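Local coordinates for TraM protein (Plasmid R64, PDB 3WZ3) that is probably an inner-membrane component of the plasmid's type IVB secretion system, like Legionella DotI, and is represented here by its periplasmic part, at residues Leu24-Tyr29 / Lys63-Leu68; Leu68-Gly73 / Tyr94-Arg99; Leu77-Gln82 / Phe89-Tyr94; Thr117-Asp122 / Gly129-Gln134. All coordinates share one frame; numbering follows the deposited sequence.

The four contacts show how a single curved antiparallel sheet, strand order 67-82, 88-101, 110-120, 130-139, organises this periplasmic domain of an NTF2-like family. Contact 1 ties the loop after helix 7-22 to the start of the first strand; contact 2 takes over at Leu68 and pairs that strand with strand 88-101. Contact 3, about 20 Å from contact 2 between centres, continues the same hairpin to its turn end, sharing Tyr94. Contact 4 joins the last two strands and touches contact 3, their centres about 11 Å apart. Contacts 1 and 3 lie on opposite sides of the chain's centre, about 32 Å apart between centres, so the long hairpin spans the domain.

Contact 1: residues Leu24-Tyr29 / Lys63-Leu68; sequences LDFVHY and KEKMNL
Phe26 reaches across to Lys65, Met66 and Asn67 where helix 57-64 gives way to strand 67-82. Its CB passes 3.3 Å from the O of Met66. From there the ring, placed by a chi1 of 79° that sets CG between its own N and carbonyl carbon, parts its two ortho carbons: CD1 lies 3.2 Å from Asn67 OD1, which sits in the ring plane, while CD2 meets the aliphatic CG of Lys65 at 3.8 Å. The O of Lys65 stands over one face, toward the rim. Asn67 OD1 also accepts the Phe26 N-H, at 2.7 Å, and Asn67 ND2 shares a water with Asp25 OD2. Leu24 and Leu68 exchange two 2.9 Å backbone bonds, N to O each way, as a single antiparallel bridge. Asp25 OD1 accepts from Val27 N, an Asx turn, and from His28 N, which extends it to an Asx motif. One amide thus serves the loop's backbone directly and its carboxylate through a water, whereas Met66 O is buried without a polar partner.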
loop_
_atom_site.group_PDB
_atom_site.type_symbol
_atom_site.label_atom_id
_atom_site.label_comp_id
_atom_site.label_asym_id
_atom_site.label_seq_id
_atom_site.Cartn_x
_atom_site.Cartn_y
_atom_site.Cartn_z
ATOM N N LEU A 24 -4.435 9.259 -4.945
ATOM C CA LEU A 24 -3.404 10.172 -5.417
ATOM C C LEU A 24 -4.025 11.292 -6.231
ATOM O O LEU A 24 -4.970 11.090 -7.006
ATOM C CB LEU A 24 -2.398 9.423 -6.287
ATOM C CG LEU A 24 -1.641 8.273 -5.616
ATOM C CD1 LEU A 24 -0.784 7.579 -6.670
ATOM C CD2 LEU A 24 -0.790 8.728 -4.421
ATOM N N ASP A 25 -3.459 12.477 -6.057
ATOM C CA ASP A 25 -3.958 13.680 -6.710
ATOM C C ASP A 25 -3.114 14.005 -7.945
ATOM O O ASP A 25 -1.888 13.893 -7.903
ATOM C CB ASP A 25 -3.854 14.825 -5.714
ATOM C CG ASP A 25 -4.374 16.117 -6.259
ATOM O OD1 ASP A 25 -3.568 16.870 -6.840
ATOM O OD2 ASP A 25 -5.585 16.385 -6.083
ATOM N N PHE A 26 -3.749 14.441 -9.039
ATOM C CA PHE A 26 -2.979 14.653 -10.273
ATOM C C PHE A 26 -1.916 15.751 -10.175
ATOM O O PHE A 26 -0.959 15.750 -10.952
ATOM C CB PHE A 26 -3.872 14.858 -11.504
ATOM C CG PHE A 26 -4.444 16.243 -11.630
ATOM C CD1 PHE A 26 -5.609 16.591 -10.963
ATOM C CD2 PHE A 26 -3.840 17.186 -12.442
ATOM C CE1 PHE A 26 -6.152 17.871 -11.088
ATOM C CE2 PHE A 26 -4.378 18.454 -12.573
ATOM C CZ PHE A 26 -5.531 18.794 -11.895
ATOM N N VAL A 27 -2.077 16.664 -9.212
ATOM C CA VAL A 27 -1.075 17.694 -8.981
ATOM C C VAL A 27 -0.016 17.233 -7.975
ATOM O O VAL A 27 1.181 17.368 -8.230
ATOM C CB VAL A 27 -1.721 19.017 -8.506
ATOM C CG1 VAL A 27 -0.636 20.063 -8.203
ATOM C CG2 VAL A 27 -2.686 19.549 -9.576
ATOM N N HIS A 28 -0.454 16.663 -6.847
ATOM C CA HIS A 28 0.446 16.412 -5.728
ATOM C C HIS A 28 0.917 14.977 -5.565
ATOM O O HIS A 28 1.568 14.669 -4.578
ATOM C CB HIS A 28 -0.214 16.909 -4.434
ATOM C CG HIS A 28 -0.573 18.356 -4.500
ATOM N ND1 HIS A 28 0.374 19.353 -4.360
ATOM C CD2 HIS A 28 -1.748 18.985 -4.753
ATOM C CE1 HIS A 28 -0.206 20.528 -4.506
ATOM N NE2 HIS A 28 -1.490 20.339 -4.750
ATOM N N TYR A 29 0.618 14.125 -6.545
ATOM C CA TYR A 29 0.943 12.691 -6.408
ATOM C C TYR A 29 2.411 12.377 -6.060
ATOM O O TYR A 29 2.681 11.469 -5.268
ATOM C CB TYR A 29 0.520 11.909 -7.645
ATOM C CG TYR A 29 1.347 12.183 -8.881
ATOM C CD1 TYR A 29 1.084 13.287 -9.683
ATOM C CD2 TYR A 29 2.370 11.327 -9.261
ATOM C CE1 TYR A 29 1.831 13.532 -10.833
ATOM C CE2 TYR A 29 3.124 11.567 -10.401
ATOM C CZ TYR A 29 2.851 12.664 -11.173
ATOM O OH TYR A 29 3.607 12.902 -12.303
ATOM N N LYS A 63 -0.063 12.316 -17.775
ATOM C CA LYS A 63 -0.465 12.681 -19.131
ATOM C C LYS A 63 -1.923 13.089 -19.238
ATOM O O LYS A 63 -2.249 14.036 -19.963
ATOM C CB LYS A 63 -0.150 11.545 -20.099
ATOM C CG LYS A 63 1.335 11.429 -20.387
ATOM C CD LYS A 63 1.644 10.200 -21.222
ATOM C CE LYS A 63 0.804 10.160 -22.488
ATOM N NZ LYS A 63 1.016 8.885 -23.240
ATOM N N GLU A 64 -2.797 12.396 -18.513
ATOM C CA GLU A 64 -4.238 12.609 -18.655
ATOM C C GLU A 64 -4.874 13.423 -17.541
ATOM O O GLU A 64 -6.088 13.686 -17.568
ATOM C CB GLU A 64 -4.970 11.282 -18.819
ATOM C CG GLU A 64 -4.535 10.518 -20.066
ATOM C CD GLU A 64 -5.465 9.370 -20.408
ATOM O OE1 GLU A 64 -6.695 9.580 -20.424
ATOM O OE2 GLU A 64 -4.966 8.260 -20.657
ATOM N N LYS A 65 -4.058 13.823 -16.569
ATOM C CA LYS A 65 -4.523 14.710 -15.499
ATOM C C LYS A 65 -5.671 14.072 -14.737
ATOM O O LYS A 65 -6.726 14.679 -14.512
ATOM C CB LYS A 65 -4.936 16.082 -16.058
ATOM C CG LYS A 65 -3.771 17.029 -16.264
ATOM C CD LYS A 65 -2.716 16.470 -17.201
ATOM C CE LYS A 65 -3.091 16.710 -18.659
ATOM N NZ LYS A 65 -1.930 16.569 -19.600
HETATM N N MSE A 66 -5.467 12.814 -14.372
HETATM C CA MSE A 66 -6.468 12.065 -13.649
HETATM C C MSE A 66 -6.012 11.813 -12.224
HETATM O O MSE A 66 -4.812 11.685 -11.954
HETATM C CB MSE A 66 -6.736 10.727 -14.340
HETATM C CG MSE A 66 -7.430 10.861 -15.705
HETATM SE SE MSE A 66 -7.884 9.096 -16.410
HETATM C CE MSE A 66 -9.075 9.629 -17.856
ATOM N N ASN A 67 -6.972 11.766 -11.316
ATOM C CA ASN A 67 -6.690 11.357 -9.957
ATOM C C ASN A 67 -6.842 9.850 -9.874
ATOM O O ASN A 67 -7.551 9.256 -10.682
ATOM C CB ASN A 67 -7.680 12.003 -8.991
ATOM C CG ASN A 67 -7.496 13.511 -8.881
ATOM O OD1 ASN A 67 -6.433 14.034 -9.163
ATOM N ND2 ASN A 67 -8.537 14.202 -8.438
ATOM N N LEU A 68 -6.177 9.232 -8.904
ATOM C CA LEU A 68 -6.418 7.826 -8.592
ATOM C C LEU A 68 -7.214 7.761 -7.306
ATOM O O LEU A 68 -6.854 8.410 -6.323
ATOM C CB LEU A 68 -5.103 7.084 -8.389
ATOM C CG LEU A 68 -5.251 5.579 -8.125
ATOM C CD1 LEU A 68 -5.803 4.849 -9.348
ATOM C CD2 LEU A 68 -3.900 4.975 -7.742
HETATM O O HOH W 1 -7.675 17.060 -7.739
#

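Contact 2: residues Leu68-Gly73 / Tyr94-Arg99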
loop_
_atom_site.group_PDB
_atom_site.type_symbol
_atom_site.label_atom_id
_atom_site.label_comp_id
_atom_site.label_asym_id
_atom_site.label_seq_id
_atom_site.Cartn_x
_atom_site.Cartn_y
_atom_site.Cartn_z
ATOM N N LEU A 68 -6.177 9.232 -8.904
ATOM C CA LEU A 68 -6.418 7.826 -8.592
ATOM C C LEU A 68 -7.214 7.761 -7.306
ATOM O O LEU A 68 -6.854 8.410 -6.323
ATOM C CB LEU A 68 -5.103 7.084 -8.389
ATOM C CG LEU A 68 -5.251 5.579 -8.125
ATOM C CD1 LEU A 68 -5.803 4.849 -9.348
ATOM C CD2 LEU A 68 -3.900 4.975 -7.742
ATOM N N THR A 69 -8.301 6.993 -7.318
ATOM C CA THR A 69 -9.116 6.785 -6.135
ATOM C C THR A 69 -9.126 5.299 -5.821
ATOM O O THR A 69 -9.023 4.474 -6.718
ATOM C CB THR A 69 -10.548 7.298 -6.358
ATOM O OG1 THR A 69 -11.189 6.492 -7.349
ATOM C CG2 THR A 69 -10.506 8.751 -6.851
ATOM N N ALA A 70 -9.225 4.959 -4.544
ATOM C CA ALA A 70 -9.254 3.549 -4.167
ATOM C C ALA A 70 -9.974 3.331 -2.864
ATOM O O ALA A 70 -9.921 4.177 -1.961
ATOM C CB ALA A 70 -7.826 2.998 -4.045
ATOM N N THR A 71 -10.594 2.159 -2.767
ATOM C CA THR A 71 -11.257 1.738 -1.544
ATOM C C THR A 71 -10.702 0.381 -1.141
ATOM O O THR A 71 -10.650 -0.534 -1.957
ATOM C CB THR A 71 -12.773 1.631 -1.735
ATOM O OG1 THR A 71 -13.313 2.921 -2.062
ATOM C CG2 THR A 71 -13.426 1.142 -0.441
ATOM N N THR A 72 -10.295 0.268 0.120
ATOM C CA THR A 72 -9.752 -0.977 0.659
ATOM C C THR A 72 -10.837 -1.664 1.464
ATOM O O THR A 72 -11.466 -1.042 2.334
ATOM C CB THR A 72 -8.516 -0.696 1.536
ATOM O OG1 THR A 72 -7.536 -0.017 0.745
ATOM C CG2 THR A 72 -7.922 -1.986 2.062
ATOM N N GLY A 73 -11.069 -2.942 1.165
ATOM C CA GLY A 73 -12.082 -3.708 1.870
ATOM C C GLY A 73 -11.551 -4.314 3.142
ATOM O O GLY A 73 -10.414 -4.091 3.557
ATOM N N TYR A 94 -5.806 -7.889 1.581
ATOM C CA TYR A 94 -6.930 -6.953 1.549
ATOM C C TYR A 94 -7.463 -6.815 0.132
ATOM O O TYR A 94 -6.686 -6.615 -0.787
ATOM C CB TYR A 94 -6.471 -5.540 1.950
ATOM C CG TYR A 94 -5.727 -5.381 3.253
ATOM C CD1 TYR A 94 -4.368 -5.634 3.314
ATOM C CD2 TYR A 94 -6.361 -4.874 4.396
ATOM C CE1 TYR A 94 -3.648 -5.438 4.485
ATOM C CE2 TYR A 94 -5.645 -4.661 5.567
ATOM C CZ TYR A 94 -4.301 -4.955 5.597
ATOM O OH TYR A 94 -3.576 -4.752 6.756
ATOM N N PRO A 95 -8.785 -6.845 -0.043
ATOM C CA PRO A 95 -9.357 -6.441 -1.340
ATOM C C PRO A 95 -9.122 -4.942 -1.549
ATOM O O PRO A 95 -9.249 -4.186 -0.583
ATOM C CB PRO A 95 -10.865 -6.708 -1.169
ATOM C CG PRO A 95 -11.034 -7.426 0.141
ATOM C CD PRO A 95 -9.816 -7.159 0.960
ATOM N N VAL A 96 -8.771 -4.542 -2.774
ATOM C CA VAL A 96 -8.633 -3.136 -3.105
ATOM C C VAL A 96 -9.269 -2.911 -4.470
ATOM O O VAL A 96 -8.972 -3.635 -5.420
ATOM C CB VAL A 96 -7.152 -2.721 -3.175
ATOM C CG1 VAL A 96 -7.031 -1.253 -3.592
ATOM C CG2 VAL A 96 -6.479 -2.976 -1.840
ATOM N N ARG A 97 -10.157 -1.930 -4.562
ATOM C CA ARG A 97 -10.667 -1.533 -5.867
ATOM C C ARG A 97 -10.179 -0.115 -6.117
ATOM O O ARG A 97 -10.176 0.705 -5.214
ATOM C CB ARG A 97 -12.199 -1.635 -5.930
ATOM C CG ARG A 97 -12.943 -0.868 -4.877
ATOM C CD ARG A 97 -14.445 -1.220 -4.920
ATOM N NE ARG A 97 -15.223 -0.515 -3.901
ATOM C CZ ARG A 97 -15.725 0.707 -4.053
ATOM N NH1 ARG A 97 -15.534 1.372 -5.184
ATOM N NH2 ARG A 97 -16.420 1.268 -3.072
HETATM N N MSE A 98 -9.728 0.154 -7.331
HETATM C CA MSE A 98 -9.209 1.487 -7.639
HETATM C C MSE A 98 -9.613 1.951 -9.020
HETATM O O MSE A 98 -9.929 1.150 -9.897
HETATM C CB MSE A 98 -7.685 1.539 -7.461
HETATM C CG MSE A 98 -6.891 0.734 -8.457
HETATM SE SE MSE A 98 -4.942 0.802 -8.137
HETATM C CE MSE A 98 -4.874 -0.303 -6.551
ATOM N N ARG A 99 -9.602 3.260 -9.211
ATOM C CA ARG A 99 -10.092 3.818 -10.464
ATOM C C ARG A 99 -9.415 5.137 -10.774
ATOM O O ARG A 99 -9.290 5.986 -9.899
ATOM C CB ARG A 99 -11.610 4.027 -10.390
ATOM C CG ARG A 99 -12.210 4.368 -11.749
ATOM C CD ARG A 99 -13.710 4.499 -11.670
ATOM N NE ARG A 99 -14.296 4.399 -13.003
ATOM C CZ ARG A 99 -15.591 4.238 -13.240
ATOM N NH1 ARG A 99 -16.446 4.148 -12.229
ATOM N NH2 ARG A 99 -16.026 4.162 -14.490
#
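Ala70 CB rests against Met98 CB at 3.7 Å, and on this face of the hairpin the small methyl leaves the bulk to its partners: Val96 CG1 is 4.3 Å from the same methyl, and Leu68 CD1 also touches Met98 CB. As a non-hydrogen-bonded pair, Ala70 and Met98 have CA atoms only 4.0 Å apart. Farther along, Thr72 turns its CG2 into the angle between Pro95 O and Tyr94 CB, the latter 3.8 Å away, while its OG1 lies alongside Val96 CG2. On the opposite face Thr71 and Arg97 run side by side. The arginine chain, extended from CG to NE, brings its guanidinium up to the threonine, with Thr71 OG1 over one face near its rim, 3.7 Å from Arg97 NH2; the charge itself is met by Glu109. Backbone bonds join Thr69 to Arg99 and Thr71 to Arg97 in both directions, and Gly73 N gives a further one to Pro95 O at 2.8 Å. Helix 7-22 packs over the Ala70 and Thr72 face through Phe22 and Leu18, and strand 110-120 continues the sheet beyond strand 88-101, its Phe112 and Phe114 touching Met98.

Contact 3: residues Leu77-Gln82 / Phe89-Tyr94; sequences LVRQGQ and FWTFQY
A classic beta bulge interrupts the hairpin of strands 67-82 and 88-101: Val78 and Arg79 both face Thr91. Thr91 O takes a 2.8 Å bond from Val78 N and only a weak one from Arg79 N, while Thr91 N returns a nearly straight bond to Arg79 O. Before the bulge, Leu77 CD1 sits over the face of the Phe92 ring, 4.0 Å from its centroid in a CH-pi contact, and also touches Trp90 CB at 3.9 Å. Helix 7-22 lies against this side through Gln7, Ala10 and Met11. Beyond the bulge, Phe89 folds back over glycine: with chi1 at 74° its ring leans across the strand, CE2 3.4 Å from Gly81 C and Gly81 N above the rim of one face. Thr91 OG1 bonds to Thr117 on the next strand and shares a water with Arg79 NH1. Another water bridges Gln80 OE1 and Trp90 NE1, lying 2.7 Å from the amide oxygen, which also accepts from Trp88 NE1.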
loop_
_atom_site.group_PDB
_atom_site.type_symbol
_atom_site.label_atom_id
_atom_site.label_comp_id
_atom_site.label_asym_id
_atom_site.label_seq_id
_atom_site.Cartn_x
_atom_site.Cartn_y
_atom_site.Cartn_z
ATOM N N LEU A 77 -5.765 -11.677 8.263
ATOM C CA LEU A 77 -4.448 -12.235 8.521
ATOM C C LEU A 77 -4.293 -13.589 7.841
ATOM O O LEU A 77 -5.125 -14.498 8.036
ATOM C CB LEU A 77 -4.216 -12.405 10.029
ATOM C CG LEU A 77 -2.824 -12.941 10.357
ATOM C CD1 LEU A 77 -1.789 -11.832 10.268
ATOM C CD2 LEU A 77 -2.798 -13.569 11.769
ATOM N N VAL A 78 -3.262 -13.725 7.020
ATOM C CA VAL A 78 -2.916 -15.013 6.423
ATOM C C VAL A 78 -2.090 -15.826 7.424
ATOM O O VAL A 78 -2.458 -16.953 7.768
ATOM C CB VAL A 78 -2.118 -14.831 5.146
ATOM C CG1 VAL A 78 -1.859 -16.192 4.514
ATOM C CG2 VAL A 78 -2.890 -13.946 4.178
ATOM N N ARG A 79 -1.003 -15.243 7.919
ATOM C CA ARG A 79 -0.109 -15.908 8.857
ATOM C C ARG A 79 0.739 -14.868 9.564
ATOM O O ARG A 79 0.805 -13.699 9.147
ATOM C CB ARG A 79 0.803 -16.893 8.129
ATOM C CG ARG A 79 1.892 -16.203 7.309
ATOM C CD ARG A 79 2.830 -17.188 6.620
ATOM N NE ARG A 79 2.073 -18.094 5.766
ATOM C CZ ARG A 79 1.724 -17.822 4.514
ATOM N NH1 ARG A 79 2.107 -16.680 3.945
ATOM N NH2 ARG A 79 1.011 -18.693 3.820
ATOM N N GLN A 80 1.370 -15.284 10.649
ATOM C CA GLN A 80 2.299 -14.438 11.369
ATOM C C GLN A 80 3.369 -15.326 11.948
ATOM O O GLN A 80 3.213 -16.551 11.990
ATOM C CB GLN A 80 1.602 -13.652 12.471
ATOM C CG GLN A 80 0.927 -14.519 13.555
ATOM C CD GLN A 80 0.280 -13.648 14.610
ATOM O OE1 GLN A 80 0.902 -12.715 15.111
ATOM N NE2 GLN A 80 -0.993 -13.903 14.911
ATOM N N GLY A 81 4.461 -14.721 12.383
ATOM C CA GLY A 81 5.583 -15.505 12.868
ATOM C C GLY A 81 6.799 -14.638 13.017
ATOM O O GLY A 81 6.691 -13.399 13.029
ATOM N N GLN A 82 7.962 -15.263 13.142
ATOM C CA GLN A 82 9.187 -14.497 13.232
ATOM C C GLN A 82 10.170 -15.023 12.230
ATOM O O GLN A 82 10.178 -16.218 11.918
ATOM C CB GLN A 82 9.773 -14.511 14.655
ATOM C CG GLN A 82 10.102 -15.893 15.180
ATOM C CD GLN A 82 10.587 -15.871 16.622
ATOM O OE1 GLN A 82 11.085 -14.863 17.092
ATOM N NE2 GLN A 82 10.437 -16.990 17.320
ATOM N N PHE A 89 6.615 -10.651 12.301
ATOM C CA PHE A 89 5.943 -10.162 11.094
ATOM C C PHE A 89 4.525 -10.708 11.036
ATOM O O PHE A 89 4.184 -11.727 11.672
ATOM C CB PHE A 89 6.699 -10.573 9.825
ATOM C CG PHE A 89 6.550 -12.035 9.490
ATOM C CD1 PHE A 89 5.493 -12.472 8.709
ATOM C CD2 PHE A 89 7.462 -12.973 9.985
ATOM C CE1 PHE A 89 5.331 -13.835 8.420
ATOM C CE2 PHE A 89 7.315 -14.330 9.684
ATOM C CZ PHE A 89 6.250 -14.753 8.911
ATOM N N TRP A 90 3.703 -10.014 10.255
ATOM C CA TRP A 90 2.342 -10.432 9.963
ATOM C C TRP A 90 2.142 -10.299 8.456
ATOM O O TRP A 90 2.588 -9.312 7.853
ATOM C CB TRP A 90 1.307 -9.518 10.606
ATOM C CG TRP A 90 1.393 -9.279 12.074
ATOM C CD1 TRP A 90 0.650 -9.902 13.056
ATOM C CD2 TRP A 90 2.192 -8.295 12.748
ATOM N NE1 TRP A 90 0.959 -9.365 14.294
ATOM C CE2 TRP A 90 1.905 -8.386 14.120
ATOM C CE3 TRP A 90 3.136 -7.352 12.322
ATOM C CZ2 TRP A 90 2.504 -7.565 15.059
ATOM C CZ3 TRP A 90 3.735 -6.543 13.269
ATOM C CH2 TRP A 90 3.414 -6.657 14.621
ATOM N N THR A 91 1.476 -11.269 7.842
ATOM C CA THR A 91 1.092 -11.176 6.431
ATOM C C THR A 91 -0.426 -11.092 6.330
ATOM O O THR A 91 -1.142 -11.970 6.828
ATOM C CB THR A 91 1.611 -12.388 5.655
ATOM O OG1 THR A 91 3.044 -12.420 5.703
ATOM C CG2 THR A 91 1.134 -12.354 4.190
ATOM N N PHE A 92 -0.912 -10.043 5.670
ATOM C CA PHE A 92 -2.333 -9.783 5.494
ATOM C C PHE A 92 -2.689 -9.762 4.024
ATOM O O PHE A 92 -1.856 -9.459 3.174
ATOM C CB PHE A 92 -2.719 -8.401 6.064
ATOM C CG PHE A 92 -2.555 -8.279 7.560
ATOM C CD1 PHE A 92 -3.535 -8.737 8.425
ATOM C CD2 PHE A 92 -1.423 -7.703 8.090
ATOM C CE1 PHE A 92 -3.373 -8.618 9.809
ATOM C CE2 PHE A 92 -1.260 -7.583 9.451
ATOM C CZ PHE A 92 -2.231 -8.047 10.311
ATOM N N GLN A 93 -3.951 -10.011 3.719
ATOM C CA GLN A 93 -4.480 -9.749 2.385
ATOM C C GLN A 93 -5.710 -8.870 2.479
ATOM O O GLN A 93 -6.544 -9.058 3.364
ATOM C CB GLN A 93 -4.799 -11.059 1.651
ATOM C CG GLN A 93 -3.545 -11.750 1.081
ATOM C CD GLN A 93 -3.856 -13.036 0.368
ATOM O OE1 GLN A 93 -5.015 -13.434 0.280
ATOM N NE2 GLN A 93 -2.823 -13.719 -0.113
ATOM N N TYR A 94 -5.806 -7.889 1.581
ATOM C CA TYR A 94 -6.930 -6.953 1.549
ATOM C C TYR A 94 -7.463 -6.815 0.132
ATOM O O TYR A 94 -6.686 -6.615 -0.787
ATOM C CB TYR A 94 -6.471 -5.540 1.950
ATOM C CG TYR A 94 -5.727 -5.381 3.253
ATOM C CD1 TYR A 94 -4.368 -5.634 3.314
ATOM C CD2 TYR A 94 -6.361 -4.874 4.396
ATOM C CE1 TYR A 94 -3.648 -5.438 4.485
ATOM C CE2 TYR A 94 -5.645 -4.661 5.567
ATOM C CZ TYR A 94 -4.301 -4.955 5.597
ATOM O OH TYR A 94 -3.576 -4.752 6.756
HETATM O O HOH W 2 4.076 -14.682 4.631
HETATM O O HOH W 3 0.408 -10.775 16.848
#

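Contact 4: residues Thr117-Asp122 / Gly129-Gln134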
loop_
_atom_site.group_PDB
_atom_site.type_symbol
_atom_site.label_atom_id
_atom_site.label_comp_id
_atom_site.label_asym_id
_atom_site.label_seq_id
_atom_site.Cartn_x
_atom_site.Cartn_y
_atom_site.Cartn_z
ATOM N N THR A 117 3.139 -7.790 3.787
ATOM C CA THR A 117 3.824 -8.303 4.965
ATOM C C THR A 117 4.423 -7.132 5.732
ATOM O O THR A 117 5.197 -6.333 5.173
ATOM C CB THR A 117 4.900 -9.335 4.653
ATOM O OG1 THR A 117 4.292 -10.508 4.089
ATOM C CG2 THR A 117 5.586 -9.768 5.943
ATOM N N ILE A 118 4.029 -7.024 6.993
ATOM C CA ILE A 118 4.457 -5.963 7.892
ATOM C C ILE A 118 5.426 -6.570 8.884
ATOM O O ILE A 118 5.150 -7.638 9.452
ATOM C CB ILE A 118 3.256 -5.382 8.638
ATOM C CG1 ILE A 118 2.325 -4.692 7.648
ATOM C CG2 ILE A 118 3.720 -4.385 9.717
ATOM C CD1 ILE A 118 0.960 -4.355 8.210
ATOM N N GLN A 119 6.573 -5.935 9.083
ATOM C CA GLN A 119 7.517 -6.394 10.100
ATOM C C GLN A 119 7.694 -5.346 11.190
ATOM O O GLN A 119 7.512 -4.157 10.959
ATOM C CB GLN A 119 8.881 -6.733 9.484
ATOM C CG GLN A 119 9.622 -5.522 8.907
ATOM C CD GLN A 119 10.883 -5.919 8.147
ATOM O OE1 GLN A 119 11.207 -7.103 8.023
ATOM N NE2 GLN A 119 11.603 -4.935 7.639
ATOM N N ARG A 120 8.066 -5.807 12.378
ATOM C CA ARG A 120 8.398 -4.917 13.475
ATOM C C ARG A 120 9.693 -4.158 13.182
ATOM O O ARG A 120 10.590 -4.670 12.506
ATOM C CB ARG A 120 8.580 -5.727 14.763
ATOM C CG ARG A 120 7.278 -6.174 15.432
ATOM C CD ARG A 120 6.369 -4.997 15.866
ATOM N NE ARG A 120 7.183 -3.902 16.423
ATOM C CZ ARG A 120 7.709 -3.902 17.640
ATOM N NH1 ARG A 120 7.464 -4.895 18.496
ATOM N NH2 ARG A 120 8.474 -2.880 18.003
ATOM N N VAL A 121 9.773 -2.942 13.742
ATOM C CA VAL A 121 10.915 -2.045 13.639
ATOM C C VAL A 121 11.149 -1.482 15.039
ATOM O O VAL A 121 10.213 -1.295 15.798
ATOM C CB VAL A 121 10.598 -0.868 12.691
ATOM C CG1 VAL A 121 11.762 0.105 12.594
ATOM C CG2 VAL A 121 10.265 -1.412 11.312
ATOM N N ASP A 122 12.410 -1.237 15.371
ATOM C CA ASP A 122 12.767 -0.568 16.617
ATOM C C ASP A 122 12.032 0.770 16.667
ATOM O O ASP A 122 12.188 1.590 15.753
ATOM C CB ASP A 122 14.287 -0.351 16.613
ATOM C CG ASP A 122 14.811 0.319 17.875
ATOM O OD1 ASP A 122 14.021 0.745 18.730
ATOM O OD2 ASP A 122 16.054 0.418 17.989
ATOM N N GLY A 129 6.785 1.601 15.035
ATOM C CA GLY A 129 7.308 0.267 15.265
ATOM C C GLY A 129 7.022 -0.742 14.172
ATOM O O GLY A 129 7.183 -1.950 14.396
HETATM N N MSE A 130 6.607 -0.274 12.994
HETATM C CA MSE A 130 6.260 -1.197 11.916
HETATM C C MSE A 130 6.636 -0.630 10.559
HETATM O O MSE A 130 6.715 0.593 10.383
HETATM C CB MSE A 130 4.752 -1.444 11.919
HETATM C CG MSE A 130 4.296 -2.303 13.095
HETATM SE SE MSE A 130 2.354 -2.628 13.126
HETATM C CE MSE A 130 1.792 -0.908 13.821
ATOM N N GLU A 131 6.803 -1.522 9.589
ATOM C CA GLU A 131 6.934 -1.111 8.191
ATOM C C GLU A 131 6.559 -2.273 7.289
ATOM O O GLU A 131 6.705 -3.448 7.659
ATOM C CB GLU A 131 8.361 -0.630 7.891
ATOM C CG GLU A 131 9.368 -1.732 7.854
ATOM C CD GLU A 131 10.808 -1.250 7.818
ATOM O OE1 GLU A 131 11.041 -0.016 7.752
ATOM O OE2 GLU A 131 11.721 -2.108 7.853
ATOM N N ILE A 132 6.070 -1.955 6.100
ATOM C CA ILE A 132 5.740 -2.967 5.114
ATOM C C ILE A 132 6.998 -3.412 4.385
ATOM O O ILE A 132 7.653 -2.610 3.702
ATOM C CB ILE A 132 4.743 -2.381 4.100
ATOM C CG1 ILE A 132 3.422 -2.050 4.809
ATOM C CG2 ILE A 132 4.551 -3.354 2.940
ATOM C CD1 ILE A 132 2.448 -1.216 3.958
ATOM N N ARG A 133 7.338 -4.692 4.502
ATOM C CA ARG A 133 8.534 -5.205 3.834
ATOM C C ARG A 133 8.266 -5.885 2.511
ATOM O O ARG A 133 9.203 -6.133 1.747
ATOM C CB ARG A 133 9.322 -6.155 4.731
ATOM C CG ARG A 133 8.524 -7.358 5.147
ATOM C CD ARG A 133 9.404 -8.416 5.830
ATOM N NE ARG A 133 10.198 -9.170 4.878
ATOM C CZ ARG A 133 11.527 -9.179 4.858
ATOM N NH1 ARG A 133 12.213 -8.468 5.749
ATOM N NH2 ARG A 133 12.172 -9.891 3.941
ATOM N N GLN A 134 6.996 -6.165 2.222
ATOM C CA GLN A 134 6.614 -6.766 0.943
ATOM C C GLN A 134 5.192 -6.397 0.602
ATOM O O GLN A 134 4.325 -6.434 1.468
ATOM C CB GLN A 134 6.755 -8.292 0.972
ATOM C CG GLN A 134 6.607 -8.912 -0.427
ATOM C CD GLN A 134 6.962 -10.374 -0.467
ATOM O OE1 GLN A 134 7.787 -10.805 -1.276
ATOM N NE2 GLN A 134 6.333 -11.151 0.382
HETATM O O HOH W 4 3.903 -10.712 1.531
#
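Gly129 O is gripped by two donors 2.8 Å away: Arg120 NE, with the oxygen in the guanidinium plane, and Val121 N, arriving from well above the carbonyl plane. Bends at chi2 and chi3 curl the arginine back to this oxygen, and its NH2 turns to Val121 O. The strands form the last hairpin of the sheet, 110-120 with 130-139; farther from the turn a classic beta bulge breaks the pairing: Arg133 and Gln134 both face Thr117, whose O takes a 2.8 Å bond from Arg133 N and a weak one from Gln134 N. Between the bulge and Gly129, Gln119 links two charged groups. Its OE1 accepts from Arg133 NH1 at 2.8 Å, and its NE2 gives to the anti lone pair of Glu131 OE2, also at 2.8 Å, fixing which way the amide is flipped; Lys126 pairs with the other carboxylate oxygen. Val121 CG2 packs across that carboxylate, while on the opposite face Ile118 CG2 meets Met130 CB, both residues touching Phe13 of helix 7-22.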